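Side-chain contacts in dihydropteroate synthase (Mycobacterium smegmatis, PDB 6OMZ), which probably catalyses the condensation of para-aminobenzoate with 6-hydroxymethyl-7,8-dihydropterin diphosphate to give 7,8-dihydropteroate, a precursor of folates: residues 83-86 with 87-91; 90-94 with 95-99; 110-114 with 115-119. The protein carries 1 engineered substitution. One frame throughout, in Å; residues are numbered along the deposited sequence. Where two conformers were deposited one is given.

Contact 1 of 3, residues 83-86 with 87-91; sequences ARVT and PVIRE
Thr86 and Arg90, with Val85 and Ile89 beside them, make an i to i+4 contact along one turn of helix 78-93, an outer-layer helix of the TIM-type barrel, at the point where Pro87 puts a kink in it. The carbonyl O of Thr86 is the hub. Arg90 N donates to Thr86 O at 2.8 Å, and the Arg90 side chain then turns back over the same oxygen. Its chain is extended at chi2 but bent at chi3 (-67°), which lays the guanidinium flat across Thr86 O, with that oxygen 3.8 Å above the middle of the plane. One water closes the loop: it accepts from Arg90 NH2 at 2.8 Å, in the plane of the guanidinium, and donates to Thr86 OG1 at 2.9 Å. OG1 sits between its backbone N and carbonyl carbon (chi1 51°), turned back toward the preceding turn, where it is also hydrogen-bonded to Ala82 O. The Thr86 hydroxyl thus has a backbone partner on the turn before and a water-mediated link to the turn after. Pro87 has no N-H to offer Ala83 O, and instead its CD packs against that oxygen at 3.2 Å. Regular i to i+4 bonding resumes at Ile89, whose N reaches Val85 O at 2.9 Å with an N-H...O angle of 164°. On the same flank the two side chains run side by side, Val85 CB touching Ile89 CD1 at 4.0 Å. These two form the inward flank, packing on Ile99 and Ile101 of strand 98-102, while Pro87 and Val88 lean on Thr44 and Ala47 of helix 44-56, and Arg84 reaches past the turn to Thr31 OG1 in helix 30-35.

Contact 2 of 3, residues 90-94 with 95-99; sequences RELAA and QGITI. With EDO (1,2-ethanediol), chain L.
Leu92 O takes two backbone N-H groups as helix 78-93 runs out: Gln95 N at 3.1 Å, which comes from above the carbonyl plane, and Ile97 N in a weak bond of 3.5 Å. One residue on, Gly96 N binds Ala93 O at 2.9 Å and closes a type I beta turn from Ala93 to Gly96. Gly96 has a positive phi of 79°, and there the chain swings back toward the barrel. A water adds to the join, donating to Ile97 O and only weakly to Ala93 O.

Beside this polar turn the side chains pack. Ile97 covers Leu92 O with its CB at 3.4 Å, and its CD1 meets Leu92 CD2 at 3.9 Å, the two side chains crossing at a slant. Ile99 points from the strand toward the helix end. Its CG1 is anti to its own carbonyl carbon (chi1 -64°), and an extended chi2 (162°) carries CD1 out to the helix end, 3.6 Å from Leu92 CB and 3.8 Å from Ala93 CB.

Just beyond, Thr98 N donates to O1 of an ethanediol, probably from the crystallisation liquor, which is also hydrogen-bonded to Gln60 O. The turn is the helix-to-strand half of a beta-alpha-beta unit: Thr98 pairs with Ile62 of strand 61-65, and Leu92 rests on Ile62 and on Val48 of helix 44-56.

Contact 3 of 3, residues 110-114 with 115-119; sequences RAALE and AGAHI
The methyl of Ala117 comes up beside that of Ala112 where helix 106-114 stops, Ala117 CB lying 4.2 Å from Ala112 CB, and the backbone joins the same two residues: Ala117 N donates to Ala112 O at 3.0 Å, with an N-H...O angle of 162°. Ala117 CB also lies against Ala112 O at 3.4 Å, so this one carbonyl receives both the N-H and the methyl of Ala117. Next to this, Gly116 N binds Leu113 O at 3.1 Å, approaching from well above the carbonyl plane. Ala115 N still bonds in helical fashion to Ala111 O at 3.0 Å and adds a weak second bond to Ala112 O.

Two bonds reaching back into the final turn round a residue of positive phi define a Schellman motif. Gly116, at phi 122°, is that residue. The apolar touch between Ala112 and Ala117 is the hydrophobic pairing that commonly accompanies this cap.

Leu113 adds a second apolar touch to Ala117. The CD2 methyl of Leu113 reaches to within 3.2 Å of Ala117 O and 4.3 Å of Ala117 CB. Beyond the cap, Gly116 O lies over one face of the His118 ring, nearer its border than its middle.

Leu113 is backed by Ala139 of helix 132-139, and Ala112 by Ile101. Ala117 settles on Ile99, while backbone bonds from Ile119 to Ile99 and Ile101 set the new strand beside strand 98-102.

In the fold
The contacts follow one another along the chain: a turn within helix 78-93, the exit from that helix into strand 98-102, and the capped end of helix 106-114, before strand 119-122. Contacts 1 and 2 share Arg90 and Glu91, with centres about 10 Å apart; the centre of contact 3 lies about 9 Å from that of contact 1 and about 10 Å from that of contact 2. Ile89 CD1 packs on Ala112 CB at 3.6 Å, joining the two helices, and Ile99 O to His118 N, 2.8 Å, is a probable hydrogen bond between the strand entrances. All belong to the barrel scaffold, the nearest side chains about 12 to 14 Å from the bound pterin monophosphate.

Contact 1 of 3, residues 83-86 with 87-91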
loop_
_atom_site.group_PDB
_atom_site.type_symbol
_atom_site.label_atom_id
_atom_site.label_comp_id
_atom_site.label_asym_id
_atom_site.label_seq_id
_atom_site.Cartn_x
_atom_site.Cartn_y
_atom_site.Cartn_z
ATOM N N ALA A 83 17.131 -0.948 -10.249
ATOM C CA ALA A 83 17.308 -0.576 -11.647
ATOM C C ALA A 83 15.973 -0.484 -12.373
ATOM O O ALA A 83 15.852 0.251 -13.359
ATOM C CB ALA A 83 18.219 -1.582 -12.345
ATOM N N ARG A 84 14.964 -1.227 -11.911
ATOM C CA ARG A 84 13.650 -1.172 -12.549
ATOM C C ARG A 84 12.839 0.043 -12.100
ATOM O O ARG A 84 12.136 0.659 -12.914
ATOM C CB ARG A 84 12.879 -2.463 -12.261
ATOM C CG ARG A 84 13.433 -3.676 -13.003
ATOM C CD ARG A 84 12.697 -4.959 -12.652
ATOM N NE ARG A 84 13.305 -6.097 -13.339
ATOM C CZ ARG A 84 12.827 -7.336 -13.331
ATOM N NH1 ARG A 84 11.700 -7.619 -12.684
ATOM N NH2 ARG A 84 13.481 -8.294 -13.979
ATOM N N VAL A 85 12.916 0.403 -10.819
ATOM C CA VAL A 85 12.034 1.457 -10.320
ATOM C C VAL A 85 12.619 2.847 -10.560
ATOM O O VAL A 85 11.861 3.793 -10.785
ATOM C CB VAL A 85 11.686 1.267 -8.830
ATOM C CG1 VAL A 85 10.906 -0.026 -8.601
ATOM C CG2 VAL A 85 12.939 1.337 -7.949
ATOM N N THR A 86 13.949 3.006 -10.518
ATOM C CA THR A 86 14.487 4.369 -10.490
ATOM C C THR A 86 14.244 5.172 -11.772
ATOM O O THR A 86 13.947 6.374 -11.663
ATOM C CB THR A 86 15.986 4.389 -10.131
ATOM O OG1 THR A 86 16.736 3.481 -10.951
ATOM C CG2 THR A 86 16.179 4.040 -8.655
ATOM N N PRO A 87 14.331 4.594 -12.985
ATOM C CA PRO A 87 13.995 5.405 -14.176
ATOM C C PRO A 87 12.559 5.888 -14.173
ATOM O O PRO A 87 12.268 6.995 -14.645
ATOM C CB PRO A 87 14.253 4.448 -15.352
ATOM C CG PRO A 87 15.164 3.381 -14.804
ATOM C CD PRO A 87 14.768 3.234 -13.366
ATOM N N VAL A 88 11.649 5.053 -13.675
ATOM C CA VAL A 88 10.242 5.423 -13.605
ATOM C C VAL A 88 10.052 6.544 -12.597
ATOM O O VAL A 88 9.353 7.529 -12.861
ATOM C CB VAL A 88 9.394 4.187 -13.246
ATOM C CG1 VAL A 88 7.929 4.578 -13.010
ATOM C CG2 VAL A 88 9.513 3.126 -14.340
ATOM N N ILE A 89 10.675 6.408 -11.428
ATOM C CA ILE A 89 10.551 7.424 -10.392
ATOM C C ILE A 89 11.146 8.740 -10.866
ATOM O O ILE A 89 10.583 9.812 -10.612
ATOM C CB ILE A 89 11.213 6.926 -9.091
ATOM C CG1 ILE A 89 10.448 5.710 -8.544
ATOM C CG2 ILE A 89 11.262 8.042 -8.039
ATOM C CD1 ILE A 89 11.201 4.968 -7.418
ATOM N N ARG A 90 12.293 8.688 -11.549
ATOM C CA ARG A 90 12.917 9.922 -12.023
ATOM C C ARG A 90 11.997 10.688 -12.969
ATOM O O ARG A 90 11.856 11.916 -12.856
ATOM C CB ARG A 90 14.255 9.628 -12.708
ATOM C CG ARG A 90 15.450 9.577 -11.759
ATOM C CD ARG A 90 16.777 9.565 -12.529
ATOM N NE ARG A 90 16.950 8.326 -13.289
ATOM C CZ ARG A 90 17.501 7.216 -12.799
ATOM N NH1 ARG A 90 17.935 7.183 -11.546
ATOM N NH2 ARG A 90 17.614 6.135 -13.563
ATOM N N GLU A 91 11.352 9.989 -13.905
ATOM C CA GLU A 91 10.518 10.700 -14.875
ATOM C C GLU A 91 9.230 11.230 -14.239
ATOM O O GLU A 91 8.774 12.331 -14.574
ATOM C CB GLU A 91 10.218 9.793 -16.067
ATOM C CG GLU A 91 11.482 9.293 -16.741
ATOM C CD GLU A 91 11.228 8.613 -18.070
ATOM O OE1 GLU A 91 10.250 8.981 -18.756
ATOM O OE2 GLU A 91 12.014 7.710 -18.430
HETATM O O HOH W 1 18.867 3.736 -12.951
#

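Contact 2 of 3, residues 90-94 with 95-99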
loop_
_atom_site.group_PDB
_atom_site.type_symbol
_atom_site.label_atom_id
_atom_site.label_comp_id
_atom_site.label_asym_id
_atom_site.label_seq_id
_atom_site.Cartn_x
_atom_site.Cartn_y
_atom_site.Cartn_z
ATOM N N ARG A 90 12.293 8.688 -11.549
ATOM C CA ARG A 90 12.917 9.922 -12.023
ATOM C C ARG A 90 11.997 10.688 -12.969
ATOM O O ARG A 90 11.856 11.916 -12.856
ATOM C CB ARG A 90 14.255 9.628 -12.708
ATOM C CG ARG A 90 15.450 9.577 -11.759
ATOM C CD ARG A 90 16.777 9.565 -12.529
ATOM N NE ARG A 90 16.950 8.326 -13.289
ATOM C CZ ARG A 90 17.501 7.216 -12.799
ATOM N NH1 ARG A 90 17.935 7.183 -11.546
ATOM N NH2 ARG A 90 17.614 6.135 -13.563
ATOM N N GLU A 91 11.352 9.989 -13.905
ATOM C CA GLU A 91 10.518 10.700 -14.875
ATOM C C GLU A 91 9.230 11.230 -14.239
ATOM O O GLU A 91 8.774 12.331 -14.574
ATOM C CB GLU A 91 10.218 9.793 -16.067
ATOM C CG GLU A 91 11.482 9.293 -16.741
ATOM C CD GLU A 91 11.228 8.613 -18.070
ATOM O OE1 GLU A 91 10.250 8.981 -18.756
ATOM O OE2 GLU A 91 12.014 7.710 -18.430
ATOM N N LEU A 92 8.637 10.475 -13.310
ATOM C CA LEU A 92 7.416 10.949 -12.665
ATOM C C LEU A 92 7.709 12.097 -11.707
ATOM O O LEU A 92 6.922 13.046 -11.602
ATOM C CB LEU A 92 6.722 9.796 -11.935
ATOM C CG LEU A 92 6.156 8.666 -12.808
ATOM C CD1 LEU A 92 5.601 7.545 -11.945
ATOM C CD2 LEU A 92 5.069 9.192 -13.768
ATOM N N ALA A 93 8.833 12.025 -10.989
ATOM C CA ALA A 93 9.196 13.104 -10.079
ATOM C C ALA A 93 9.461 14.397 -10.835
ATOM O O ALA A 93 9.161 15.481 -10.328
ATOM C CB ALA A 93 10.422 12.706 -9.250
ATOM N N ALA A 94 9.997 14.305 -12.057
ATOM C CA ALA A 94 10.232 15.501 -12.864
ATOM C C ALA A 94 8.939 16.215 -13.244
ATOM O O ALA A 94 8.989 17.382 -13.643
ATOM C CB ALA A 94 11.009 15.145 -14.134
ATOM N N GLN A 95 7.787 15.545 -13.143
ATOM C CA GLN A 95 6.490 16.190 -13.332
ATOM C C GLN A 95 5.869 16.671 -12.024
ATOM O O GLN A 95 4.701 17.070 -12.020
ATOM C CB GLN A 95 5.508 15.243 -14.037
ATOM C CG GLN A 95 6.040 14.626 -15.320
ATOM C CD GLN A 95 6.320 15.659 -16.384
ATOM O OE1 GLN A 95 5.608 16.656 -16.502
ATOM N NE2 GLN A 95 7.367 15.430 -17.165
ATOM N N GLY A 96 6.611 16.647 -10.919
ATOM C CA GLY A 96 6.085 17.149 -9.662
ATOM C C GLY A 96 5.149 16.204 -8.940
ATOM O O GLY A 96 4.383 16.642 -8.069
ATOM N N ILE A 97 5.180 14.934 -9.288
ATOM C CA ILE A 97 4.302 13.932 -8.690
ATOM C C ILE A 97 4.891 13.464 -7.369
ATOM O O ILE A 97 6.107 13.279 -7.248
ATOM C CB ILE A 97 4.109 12.762 -9.671
ATOM C CG1 ILE A 97 3.385 13.267 -10.926
ATOM C CG2 ILE A 97 3.360 11.589 -9.011
ATOM C CD1 ILE A 97 3.369 12.303 -12.081
ATOM N N THR A 98 4.027 13.271 -6.367
ATOM C CA THR A 98 4.452 12.683 -5.101
ATOM C C THR A 98 4.500 11.168 -5.229
ATOM O O THR A 98 3.504 10.540 -5.604
ATOM C CB THR A 98 3.488 13.062 -3.976
ATOM O OG1 THR A 98 3.434 14.486 -3.849
ATOM C CG2 THR A 98 3.947 12.436 -2.665
ATOM N N ILE A 99 5.640 10.581 -4.876
ATOM C CA ILE A 99 5.940 9.194 -5.207
ATOM C C ILE A 99 6.348 8.451 -3.947
ATOM O O ILE A 99 7.221 8.916 -3.205
ATOM C CB ILE A 99 7.064 9.099 -6.253
ATOM C CG1 ILE A 99 6.613 9.733 -7.573
ATOM C CG2 ILE A 99 7.489 7.633 -6.462
ATOM C CD1 ILE A 99 7.761 10.070 -8.473
HETATM C C1 EDO L . 0.370 13.598 -7.862
HETATM O O1 EDO L . 1.285 13.609 -6.760
HETATM C C2 EDO L . -0.478 14.862 -7.792
HETATM O O2 EDO L . 0.403 15.978 -7.634
HETATM O O HOH W 2 9.019 13.554 -16.657
HETATM O O HOH W 3 8.150 15.416 -7.126
#

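Contact 3 of 3, residues 110-114 with 115-119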
loop_
_atom_site.group_PDB
_atom_site.type_symbol
_atom_site.label_atom_id
_atom_site.label_comp_id
_atom_site.label_asym_id
_atom_site.label_seq_id
_atom_site.Cartn_x
_atom_site.Cartn_y
_atom_site.Cartn_z
ATOM N N ARG A 110 16.870 3.784 -0.557
ATOM C CA ARG A 110 17.807 4.891 -0.694
ATOM C C ARG A 110 17.945 5.319 -2.152
ATOM O O ARG A 110 17.910 6.515 -2.458
ATOM C CB ARG A 110 19.165 4.504 -0.102
ATOM C CG ARG A 110 20.097 5.681 0.083
ATOM C CD ARG A 110 21.257 5.348 1.008
ATOM N NE ARG A 110 22.036 4.217 0.522
ATOM C CZ ARG A 110 22.305 3.128 1.237
ATOM N NH1 ARG A 110 21.864 3.022 2.485
ATOM N NH2 ARG A 110 23.029 2.151 0.705
ATOM N N ALA A 111 18.082 4.355 -3.069
ATOM C CA ALA A 111 18.192 4.692 -4.489
ATOM C C ALA A 111 16.919 5.353 -5.011
ATOM O O ALA A 111 16.981 6.285 -5.823
ATOM C CB ALA A 111 18.514 3.439 -5.308
ATOM N N ALA A 112 15.755 4.889 -4.551
ATOM C CA ALA A 112 14.494 5.489 -4.977
ATOM C C ALA A 112 14.366 6.921 -4.476
ATOM O O ALA A 112 13.858 7.791 -5.194
ATOM C CB ALA A 112 13.319 4.645 -4.480
ATOM N N LEU A 113 14.803 7.180 -3.239
ATOM C CA LEU A 113 14.800 8.544 -2.717
ATOM C C LEU A 113 15.727 9.446 -3.522
ATOM O O LEU A 113 15.383 10.601 -3.818
ATOM C CB LEU A 113 15.206 8.545 -1.240
ATOM C CG LEU A 113 14.212 7.869 -0.294
ATOM C CD1 LEU A 113 14.745 7.743 1.122
ATOM C CD2 LEU A 113 12.892 8.636 -0.292
ATOM N N GLU A 114 16.925 8.949 -3.857
ATOM C CA GLU A 114 17.803 9.701 -4.749
ATOM C C GLU A 114 17.097 10.045 -6.051
ATOM O O GLU A 114 17.336 11.112 -6.631
ATOM C CB GLU A 114 19.076 8.910 -5.057
ATOM C CG GLU A 114 19.954 8.594 -3.861
ATOM C CD GLU A 114 21.150 7.748 -4.261
ATOM O OE1 GLU A 114 21.959 8.227 -5.085
ATOM O OE2 GLU A 114 21.279 6.600 -3.770
ATOM N N ALA A 115 16.245 9.141 -6.542
ATOM C CA ALA A 115 15.579 9.358 -7.820
ATOM C C ALA A 115 14.366 10.273 -7.725
ATOM O O ALA A 115 13.807 10.628 -8.769
ATOM C CB ALA A 115 15.139 8.024 -8.430
ATOM N N GLY A 116 13.927 10.633 -6.521
ATOM C CA GLY A 116 12.846 11.591 -6.362
ATOM C C GLY A 116 11.643 11.094 -5.587
ATOM O O GLY A 116 10.678 11.857 -5.435
ATOM N N ALA A 117 11.634 9.855 -5.102
ATOM C CA ALA A 117 10.556 9.402 -4.242
ATOM C C ALA A 117 10.568 10.208 -2.949
ATOM O O ALA A 117 11.620 10.637 -2.473
ATOM C CB ALA A 117 10.699 7.913 -3.924
ATOM N N HIS A 118 9.384 10.426 -2.389
ATOM C CA HIS A 118 9.247 11.222 -1.171
ATOM C C HIS A 118 8.622 10.471 -0.007
ATOM O O HIS A 118 8.456 11.062 1.065
ATOM C CB HIS A 118 8.423 12.488 -1.443
ATOM C CG HIS A 118 9.193 13.569 -2.136
ATOM N ND1 HIS A 118 8.580 14.635 -2.762
ATOM C CD2 HIS A 118 10.525 13.755 -2.296
ATOM C CE1 HIS A 118 9.502 15.427 -3.282
ATOM N NE2 HIS A 118 10.691 14.915 -3.014
ATOM N N ILE A 119 8.241 9.207 -0.194
ATOM C CA ILE A 119 7.678 8.358 0.850
ATOM C C ILE A 119 8.253 6.961 0.643
ATOM O O ILE A 119 8.452 6.534 -0.493
ATOM C CB ILE A 119 6.130 8.307 0.759
ATOM C CG1 ILE A 119 5.492 9.693 0.916
ATOM C CG2 ILE A 119 5.529 7.313 1.766
ATOM C CD1 ILE A 119 4.029 9.670 0.475
#